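Local coordinates for N-acetylneuraminic acid (Sialic acid) synthetase (PDB 6NCS), which probably makes sialic acid or its 9-phosphate by a synthase reaction within a TIM barrel, and binds a manganese ion there, at residues F27-A32 and A55-F60; Y207-K212 and I228-T233; T233-L238 and S246-E251. All coordinates share one frame; numbering follows the deposited sequence.

Contact 1 (F27-A32 and A55-F60); sequences FIIAEA and ANAIKF
Lys59 NZ reaches Glu31 OE2 at 2.8 Å in a salt bridge between strand 27-32 and the parallel strand 57-60, into which the loop residues Ala55 and Asn56 lead. The lysine chain, straight as far as CD, bends at its last two torsions and brings NZ to the carboxylate, 38° out of its plane. Thr106 OG1 and a bound citrate also hold NZ, while Glu31 OE1 takes a hydrogen bond from Gln61 NE2, so both charged ends are fixed inside the barrel. Between the strands the backbones pair in register: Ala30 N donates to Ala57 O at 2.9 Å and Ala30 O accepts from Lys59 N. At the start of the pair the amide of Asn56 stands in for a strand partner, its OD1 taking the N-H of Ile28 at 2.8 Å, and Asn56 CB lies over one face of the Phe27 ring. Ala32 CB likewise sits on a face of the Phe60 ring; the short methyl lets the ring lie close, on the side packed by helix 40-52. That helix is the crossover of this beta-alpha-beta unit. Paired charges with outside partners hold the lysine end beside the citrate, probably from the crystallisation liquor, which may mark the pocket.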
loop_
_atom_site.group_PDB
_atom_site.type_symbol
_atom_site.label_atom_id
_atom_site.label_comp_id
_atom_site.label_asym_id
_atom_site.label_seq_id
_atom_site.Cartn_x
_atom_site.Cartn_y
_atom_site.Cartn_z
ATOM N N PHE A 27 -5.300 7.267 -12.497
ATOM C CA PHE A 27 -5.707 8.533 -13.089
ATOM C C PHE A 27 -5.265 9.659 -12.162
ATOM O O PHE A 27 -5.693 9.707 -11.005
ATOM C CB PHE A 27 -7.225 8.515 -13.269
ATOM C CG PHE A 27 -7.769 9.656 -14.052
ATOM C CD1 PHE A 27 -7.710 9.649 -15.440
ATOM C CD2 PHE A 27 -8.404 10.711 -13.410
ATOM C CE1 PHE A 27 -8.246 10.701 -16.171
ATOM C CE2 PHE A 27 -8.946 11.773 -14.137
ATOM C CZ PHE A 27 -8.863 11.766 -15.513
ATOM N N ILE A 28 -4.394 10.547 -12.646
ATOM C CA ILE A 28 -3.779 11.577 -11.797
ATOM C C ILE A 28 -4.346 12.947 -12.152
ATOM O O ILE A 28 -4.261 13.382 -13.308
ATOM C CB ILE A 28 -2.250 11.560 -11.923
ATOM C CG1 ILE A 28 -1.715 10.220 -11.401
ATOM C CG2 ILE A 28 -1.635 12.704 -11.086
ATOM C CD1 ILE A 28 -0.245 10.001 -11.636
ATOM N N ILE A 29 -4.889 13.634 -11.143
ATOM C CA ILE A 29 -5.555 14.926 -11.292
ATOM C C ILE A 29 -4.688 15.977 -10.622
ATOM O O ILE A 29 -4.392 15.864 -9.429
ATOM C CB ILE A 29 -6.952 14.922 -10.648
ATOM C CG1 ILE A 29 -7.886 13.922 -11.341
ATOM C CG2 ILE A 29 -7.569 16.341 -10.677
ATOM C CD1 ILE A 29 -8.990 13.403 -10.388
ATOM N N ALA A 30 -4.316 17.012 -11.373
ATOM C CA ALA A 30 -3.653 18.186 -10.824
ATOM C C ALA A 30 -4.733 19.179 -10.412
ATOM O O ALA A 30 -5.471 19.671 -11.262
ATOM C CB ALA A 30 -2.711 18.789 -11.868
ATOM N N GLU A 31 -4.858 19.449 -9.108
ATOM C CA GLU A 31 -5.890 20.366 -8.617
ATOM C C GLU A 31 -5.304 21.772 -8.656
ATOM O O GLU A 31 -4.549 22.169 -7.770
ATOM C CB GLU A 31 -6.361 19.954 -7.218
ATOM C CG GLU A 31 -6.965 21.066 -6.333
ATOM C CD GLU A 31 -8.333 21.555 -6.785
ATOM O OE1 GLU A 31 -9.212 21.743 -5.914
ATOM O OE2 GLU A 31 -8.530 21.763 -8.002
ATOM N N ALA A 32 -5.622 22.514 -9.723
ATOM C CA ALA A 32 -5.212 23.911 -9.795
ATOM C C ALA A 32 -5.948 24.739 -8.758
ATOM O O ALA A 32 -5.408 25.733 -8.262
ATOM C CB ALA A 32 -5.465 24.475 -11.193
ATOM N N ALA A 55 0.301 14.715 -16.257
ATOM C CA ALA A 55 -0.927 14.499 -15.502
ATOM C C ALA A 55 -2.068 14.164 -16.451
ATOM O O ALA A 55 -2.108 14.630 -17.596
ATOM C CB ALA A 55 -1.287 15.754 -14.690
ATOM N N ASN A 56 -3.012 13.345 -15.975
ATOM C CA ASN A 56 -4.131 12.975 -16.845
ATOM C C ASN A 56 -5.144 14.096 -16.973
ATOM O O ASN A 56 -5.786 14.242 -18.027
ATOM C CB ASN A 56 -4.841 11.722 -16.324
ATOM C CG ASN A 56 -3.927 10.529 -16.245
ATOM O OD1 ASN A 56 -3.327 10.258 -15.207
ATOM N ND2 ASN A 56 -3.819 9.793 -17.347
ATOM N N ALA A 57 -5.299 14.893 -15.923
ATOM C CA ALA A 57 -6.342 15.902 -15.895
ATOM C C ALA A 57 -5.876 17.090 -15.069
ATOM O O ALA A 57 -5.028 16.950 -14.184
ATOM C CB ALA A 57 -7.644 15.324 -15.321
ATOM N N ILE A 58 -6.436 18.265 -15.365
ATOM C CA ILE A 58 -6.268 19.437 -14.511
ATOM C C ILE A 58 -7.653 19.957 -14.136
ATOM O O ILE A 58 -8.559 20.022 -14.977
ATOM C CB ILE A 58 -5.391 20.522 -15.178
ATOM C CG1 ILE A 58 -5.165 21.702 -14.232
ATOM C CG2 ILE A 58 -5.979 20.976 -16.532
ATOM C CD1 ILE A 58 -4.054 22.648 -14.667
ATOM N N LYS A 59 -7.821 20.293 -12.854
ATOM C CA LYS A 59 -9.121 20.594 -12.275
ATOM C C LYS A 59 -9.133 22.019 -11.732
ATOM O O LYS A 59 -8.161 22.464 -11.111
ATOM C CB LYS A 59 -9.454 19.602 -11.148
ATOM C CG LYS A 59 -10.899 19.648 -10.687
ATOM C CD LYS A 59 -11.114 18.740 -9.477
ATOM C CE LYS A 59 -10.598 19.420 -8.232
ATOM N NZ LYS A 59 -11.166 20.812 -8.233
ATOM N N PHE A 60 -10.237 22.730 -11.964
ATOM C CA PHE A 60 -10.438 24.095 -11.483
ATOM C C PHE A 60 -11.662 24.114 -10.563
ATOM O O PHE A 60 -12.261 23.073 -10.283
ATOM C CB PHE A 60 -10.552 25.069 -12.674
ATOM C CG PHE A 60 -9.251 25.247 -13.433
ATOM C CD1 PHE A 60 -8.383 26.282 -13.118
ATOM C CD2 PHE A 60 -8.885 24.357 -14.436
ATOM C CE1 PHE A 60 -7.168 26.439 -13.798
ATOM C CE2 PHE A 60 -7.677 24.502 -15.123
ATOM C CZ PHE A 60 -6.821 25.548 -14.805
#

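Contact 2 (Y207-K212 and I228-T233); sequences YSDHSK and IEKHYT. With MN (manganese (II) ion), chain C.
Glu229 lies against Tyr207 and Ser208, and Lys230 against Asp209, where strands 205-209 and 227-231 of the TIM barrel lie side by side. They are the parallel strands of a beta-alpha-beta unit whose crossover is helix 215-222. Glu229 ties the backbones together: its N donates to Tyr207 O at 2.9 Å, and its O accepts from Asp209 N. Its side chain, extended with CG anti to the backbone N (chi1 -176°), runs into the barrel interior alongside Ser208. There OE1 accepts a bond from a water that is itself a manganese ligand, and OE2 makes a salt bridge to Lys125, so this carboxylate acts from the metal's second shell.

Lys230 points to the other side of the sheet. Its chain turns at chi2 (71°) and then runs straight beside Asp209, both side chains heading the same way, until NZ meets OD2 at 3.0 Å, nearly in line with the C-O bond. Gly213 O is a further acceptor for this ammonium. The aspartate is gripped at both oxygens: Tyr207 OH donates to the anti lone pair of OD1, and Ser211 OG to the syn lone pair of OD2. A carboxylate suits this buried place because it can take several donors at once, and their number would favour its charged form.

Toward the C-terminal end of the strand pairing, His210 and His231 turn their rings rim to rim, planes 56° apart. Three atoms from elsewhere in the structure complete the metal site with these histidines and the water. An imidazole offers an in-plane nitrogen lone pair to a metal, and the manganese draws both NE2 atoms in, to 2.1 Å for His210 NE2 and 2.2 Å for His231 NE2.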
loop_
_atom_site.group_PDB
_atom_site.type_symbol
_atom_site.label_atom_id
_atom_site.label_comp_id
_atom_site.label_asym_id
_atom_site.label_seq_id
_atom_site.Cartn_x
_atom_site.Cartn_y
_atom_site.Cartn_z
ATOM N N TYR A 207 -7.736 8.647 -3.951
ATOM C CA TYR A 207 -7.249 9.421 -2.816
ATOM C C TYR A 207 -6.990 10.854 -3.254
ATOM O O TYR A 207 -6.342 11.083 -4.283
ATOM C CB TYR A 207 -5.966 8.796 -2.246
ATOM C CG TYR A 207 -5.326 9.656 -1.170
ATOM C CD1 TYR A 207 -5.971 9.868 0.049
ATOM C CD2 TYR A 207 -4.114 10.299 -1.395
ATOM C CE1 TYR A 207 -5.408 10.675 1.021
ATOM C CE2 TYR A 207 -3.545 11.103 -0.425
ATOM C CZ TYR A 207 -4.201 11.295 0.772
ATOM O OH TYR A 207 -3.648 12.113 1.731
ATOM N N SER A 208 -7.482 11.812 -2.466
ATOM C CA SER A 208 -7.215 13.229 -2.671
ATOM C C SER A 208 -6.315 13.737 -1.550
ATOM O O SER A 208 -6.646 13.581 -0.372
ATOM C CB SER A 208 -8.526 14.027 -2.714
ATOM O OG SER A 208 -8.254 15.395 -2.946
ATOM N N ASP A 209 -5.184 14.340 -1.907
ATOM C CA ASP A 209 -4.162 14.689 -0.928
ATOM C C ASP A 209 -4.222 16.152 -0.520
ATOM O O ASP A 209 -4.449 17.041 -1.353
ATOM C CB ASP A 209 -2.759 14.400 -1.458
ATOM C CG ASP A 209 -1.699 14.544 -0.377
ATOM O OD1 ASP A 209 -1.735 13.763 0.598
ATOM O OD2 ASP A 209 -0.837 15.435 -0.490
ATOM N N HIS A 210 -3.959 16.401 0.766
ATOM C CA HIS A 210 -3.792 17.755 1.287
ATOM C C HIS A 210 -2.542 17.851 2.155
ATOM O O HIS A 210 -2.460 18.684 3.064
ATOM C CB HIS A 210 -5.044 18.200 2.036
ATOM C CG HIS A 210 -6.236 18.306 1.143
ATOM N ND1 HIS A 210 -7.153 17.287 1.001
ATOM C CD2 HIS A 210 -6.610 19.274 0.273
ATOM C CE1 HIS A 210 -8.069 17.644 0.118
ATOM N NE2 HIS A 210 -7.762 18.844 -0.340
ATOM N N SER A 211 -1.556 17.010 1.866
ATOM C CA SER A 211 -0.274 17.052 2.544
ATOM C C SER A 211 0.682 18.001 1.829
ATOM O O SER A 211 0.420 18.483 0.724
ATOM C CB SER A 211 0.352 15.662 2.596
ATOM O OG SER A 211 0.961 15.383 1.349
ATOM N N LYS A 212 1.828 18.239 2.469
ATOM C CA LYS A 212 2.862 19.107 1.925
ATOM C C LYS A 212 3.875 18.363 1.052
ATOM O O LYS A 212 4.962 18.888 0.800
ATOM C CB LYS A 212 3.588 19.835 3.062
ATOM C CG LYS A 212 2.721 20.862 3.790
ATOM C CD LYS A 212 3.541 21.732 4.744
ATOM C CE LYS A 212 4.041 20.928 5.939
ATOM N NZ LYS A 212 4.548 21.798 7.048
ATOM N N ILE A 228 -5.542 9.627 -8.105
ATOM C CA ILE A 228 -4.823 10.502 -7.184
ATOM C C ILE A 228 -5.129 11.937 -7.565
ATOM O O ILE A 228 -4.983 12.317 -8.737
ATOM C CB ILE A 228 -3.301 10.265 -7.209
ATOM C CG1 ILE A 228 -2.955 8.885 -6.646
ATOM C CG2 ILE A 228 -2.582 11.365 -6.426
ATOM C CD1 ILE A 228 -3.132 8.784 -5.113
ATOM N N GLU A 229 -5.540 12.734 -6.579
ATOM C CA GLU A 229 -5.709 14.169 -6.746
ATOM C C GLU A 229 -4.692 14.871 -5.854
ATOM O O GLU A 229 -4.536 14.509 -4.685
ATOM C CB GLU A 229 -7.138 14.599 -6.390
ATOM C CG GLU A 229 -7.401 16.068 -6.638
ATOM C CD GLU A 229 -8.826 16.466 -6.304
ATOM O OE1 GLU A 229 -9.023 17.244 -5.352
ATOM O OE2 GLU A 229 -9.750 15.989 -6.988
ATOM N N LYS A 230 -3.989 15.853 -6.410
ATOM C CA LYS A 230 -2.944 16.567 -5.684
ATOM C C LYS A 230 -3.017 18.038 -6.048
ATOM O O LYS A 230 -3.072 18.374 -7.234
ATOM C CB LYS A 230 -1.561 15.989 -6.033
ATOM C CG LYS A 230 -0.364 16.744 -5.466
ATOM C CD LYS A 230 -0.236 16.582 -3.959
ATOM C CE LYS A 230 0.730 17.623 -3.380
ATOM N NZ LYS A 230 0.785 17.546 -1.877
ATOM N N HIS A 231 -3.040 18.917 -5.044
ATOM C CA HIS A 231 -3.046 20.342 -5.349
ATOM C C HIS A 231 -1.765 20.724 -6.078
ATOM O O HIS A 231 -0.706 20.118 -5.885
ATOM C CB HIS A 231 -3.193 21.181 -4.081
ATOM C CG HIS A 231 -4.582 21.187 -3.525
ATOM N ND1 HIS A 231 -5.369 22.317 -3.506
ATOM C CD2 HIS A 231 -5.329 20.197 -2.980
ATOM C CE1 HIS A 231 -6.541 22.027 -2.970
ATOM N NE2 HIS A 231 -6.542 20.747 -2.640
ATOM N N TYR A 232 -1.865 21.761 -6.901
ATOM C CA TYR A 232 -0.867 22.006 -7.926
ATOM C C TYR A 232 -0.664 23.503 -8.114
ATOM O O TYR A 232 -1.620 24.285 -8.078
ATOM C CB TYR A 232 -1.307 21.304 -9.224
ATOM C CG TYR A 232 -0.621 21.775 -10.478
ATOM C CD1 TYR A 232 0.752 21.629 -10.639
ATOM C CD2 TYR A 232 -1.351 22.337 -11.518
ATOM C CE1 TYR A 232 1.381 22.064 -11.792
ATOM C CE2 TYR A 232 -0.727 22.759 -12.682
ATOM C CZ TYR A 232 0.638 22.622 -12.809
ATOM O OH TYR A 232 1.261 23.047 -13.959
ATOM N N THR A 233 0.598 23.895 -8.271
ATOM C CA THR A 233 0.992 25.277 -8.509
ATOM C C THR A 233 2.157 25.261 -9.485
ATOM O O THR A 233 2.933 24.303 -9.512
ATOM C CB THR A 233 1.404 25.990 -7.207
ATOM O OG1 THR A 233 1.807 27.336 -7.490
ATOM C CG2 THR A 233 2.563 25.260 -6.520
HETATM MN MN MN C . -8.503 19.914 -2.031
HETATM O O HOH W 1 -5.916 17.185 -3.579
HETATM O O HOH W 2 -2.161 18.554 -2.165
HETATM O O HOH W 3 -8.188 18.605 -3.458
#

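Contact 3 (T233-L238 and S246-E251); sequences TVDRTL and SAEPKE
Charge dominates the meeting of Arg236 with Glu251 and Glu248. The guanidinium meets the Glu251 carboxylate end-on and nearly coplanar: NH1 donates to OE1 at 2.8 Å and NH2 to OE2 at 2.9 Å, each carboxylate oxygen using its syn lone pair. Glu248 stacks its carboxylate flat over one guanidinium face with CD above the centre; no guanidinium N-H points at it, leaving a long salt bridge of charges only, Arg236 NH2 to Glu248 OE1 at 4.0 Å. Arginine suits the place because its flat, broad cation can serve an edge and a face together.

Hydrogen bonds fix the backbones around this network. Arg236 N donates to Glu248 OE2 at 2.8 Å, and Arg236 NH1 also reaches Ser246 O, in the carbonyl plane. Glu251 OE1 takes the N-H of Glu248, the N-cap residue, at 2.7 Å, a bond across the first turn of the helix. Thr233 N donates to Ala247 O, while Thr233 OG1, hydrogen-bonded to Asn35 OD1, closes an ST turn on Asp235 N.

Apolar touches are few: Thr233 CG2 meets Ser246 CB at 3.6 Å, and Pro249, whose ring suits a first helical turn, lies near Val234. The loop after strand 227-231 is thereby fastened to the start of helix 249-266, with Val234 resting on helix 40-52.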
loop_
_atom_site.group_PDB
_atom_site.type_symbol
_atom_site.label_atom_id
_atom_site.label_comp_id
_atom_site.label_asym_id
_atom_site.label_seq_id
_atom_site.Cartn_x
_atom_site.Cartn_y
_atom_site.Cartn_z
ATOM N N THR A 233 0.598 23.895 -8.271
ATOM C CA THR A 233 0.992 25.277 -8.509
ATOM C C THR A 233 2.157 25.261 -9.485
ATOM O O THR A 233 2.933 24.303 -9.512
ATOM C CB THR A 233 1.404 25.990 -7.207
ATOM O OG1 THR A 233 1.807 27.336 -7.490
ATOM C CG2 THR A 233 2.563 25.260 -6.520
ATOM N N VAL A 234 2.286 26.314 -10.299
ATOM C CA VAL A 234 3.501 26.386 -11.106
ATOM C C VAL A 234 4.677 26.939 -10.322
ATOM O O VAL A 234 5.821 26.784 -10.765
ATOM C CB VAL A 234 3.339 27.209 -12.396
ATOM C CG1 VAL A 234 2.321 26.545 -13.323
ATOM C CG2 VAL A 234 2.992 28.651 -12.086
ATOM N N ASP A 235 4.438 27.545 -9.155
ATOM C CA ASP A 235 5.502 28.199 -8.401
ATOM C C ASP A 235 5.025 28.539 -6.994
ATOM O O ASP A 235 4.208 29.448 -6.819
ATOM C CB ASP A 235 5.947 29.459 -9.151
ATOM C CG ASP A 235 7.183 30.118 -8.548
ATOM O OD1 ASP A 235 7.697 29.656 -7.505
ATOM O OD2 ASP A 235 7.634 31.118 -9.138
ATOM N N ARG A 236 5.512 27.813 -5.981
ATOM C CA ARG A 236 5.112 28.123 -4.612
ATOM C C ARG A 236 5.563 29.517 -4.190
ATOM O O ARG A 236 4.923 30.136 -3.333
ATOM C CB ARG A 236 5.663 27.080 -3.632
ATOM C CG ARG A 236 4.838 25.795 -3.564
ATOM C CD ARG A 236 5.233 24.924 -2.372
ATOM N NE ARG A 236 6.568 24.364 -2.538
ATOM C CZ ARG A 236 6.833 23.249 -3.215
ATOM N NH1 ARG A 236 5.856 22.561 -3.792
ATOM N NH2 ARG A 236 8.086 22.818 -3.315
ATOM N N THR A 237 6.648 30.034 -4.776
ATOM C CA THR A 237 7.146 31.340 -4.351
ATOM C C THR A 237 6.165 32.464 -4.646
ATOM O O THR A 237 6.288 33.542 -4.055
ATOM C CB THR A 237 8.492 31.662 -5.010
ATOM O OG1 THR A 237 8.299 31.947 -6.400
ATOM C CG2 THR A 237 9.458 30.501 -4.861
ATOM N N LEU A 238 5.203 32.248 -5.543
ATOM C CA LEU A 238 4.162 33.244 -5.758
ATOM C C LEU A 238 3.223 33.352 -4.563
ATOM O O LEU A 238 2.492 34.338 -4.455
ATOM C CB LEU A 238 3.361 32.908 -7.019
ATOM C CG LEU A 238 4.154 32.827 -8.324
ATOM C CD1 LEU A 238 3.290 32.309 -9.478
ATOM C CD2 LEU A 238 4.732 34.181 -8.650
ATOM N N SER A 246 0.609 22.518 -2.242
ATOM C CA SER A 246 0.599 22.334 -3.687
ATOM C C SER A 246 1.949 21.847 -4.202
ATOM O O SER A 246 3.002 22.311 -3.763
ATOM C CB SER A 246 0.218 23.633 -4.396
ATOM O OG SER A 246 -1.109 24.001 -4.084
ATOM N N ALA A 247 1.901 20.915 -5.151
ATOM C CA ALA A 247 3.091 20.387 -5.803
ATOM C C ALA A 247 3.450 21.250 -7.003
ATOM O O ALA A 247 2.573 21.685 -7.750
ATOM C CB ALA A 247 2.843 18.948 -6.263
ATOM N N GLU A 248 4.738 21.498 -7.188
ATOM C CA GLU A 248 5.202 22.227 -8.364
ATOM C C GLU A 248 5.308 21.269 -9.550
ATOM O O GLU A 248 5.200 20.056 -9.389
ATOM C CB GLU A 248 6.522 22.922 -8.038
ATOM C CG GLU A 248 6.347 24.121 -7.098
ATOM C CD GLU A 248 7.648 24.798 -6.753
ATOM O OE1 GLU A 248 8.723 24.202 -6.997
ATOM O OE2 GLU A 248 7.590 25.932 -6.231
ATOM N N PRO A 249 5.486 21.785 -10.775
ATOM C CA PRO A 249 5.453 20.889 -11.949
ATOM C C PRO A 249 6.444 19.734 -11.904
ATOM O O PRO A 249 6.079 18.614 -12.282
ATOM C CB PRO A 249 5.753 21.841 -13.110
ATOM C CG PRO A 249 5.204 23.148 -12.654
ATOM C CD PRO A 249 5.521 23.207 -11.187
ATOM N N LYS A 250 7.689 19.964 -11.476
ATOM C CA LYS A 250 8.636 18.854 -11.409
ATOM C C LYS A 250 8.205 17.813 -10.380
ATOM O O LYS A 250 8.435 16.612 -10.577
ATOM C CB LYS A 250 10.041 19.381 -11.098
ATOM N N GLU A 251 7.569 18.246 -9.289
ATOM C CA GLU A 251 7.064 17.299 -8.301
ATOM C C GLU A 251 5.839 16.555 -8.823
ATOM O O GLU A 251 5.683 15.353 -8.573
ATOM C CB GLU A 251 6.770 18.035 -6.994
ATOM C CG GLU A 251 7.999 18.810 -6.486
ATOM C CD GLU A 251 7.661 19.894 -5.481
ATOM O OE1 GLU A 251 6.495 20.336 -5.438
ATOM O OE2 GLU A 251 8.573 20.307 -4.729
#

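Contacts 1 and 2 are both buried pairings of parallel strands in one barrel sheet, and they abut, since strand 27-33 lies next to strand 227-231; Ile29 N and Glu31 N probably bond to Ile228 O and Lys230 O. Contact 3 lies farther out, about 18 Å from the centre of the chain to its own centre, and is only partly buried. It shares Thr233 with contact 2 and joins loop to helix start without any strand pairing. Charged pairs occur in all three: beside bound citrate in contact 1; in contact 2, one behind the metal and one on the opposite face of the sheet; and in a partly exposed arginine-glutamate network in contact 3.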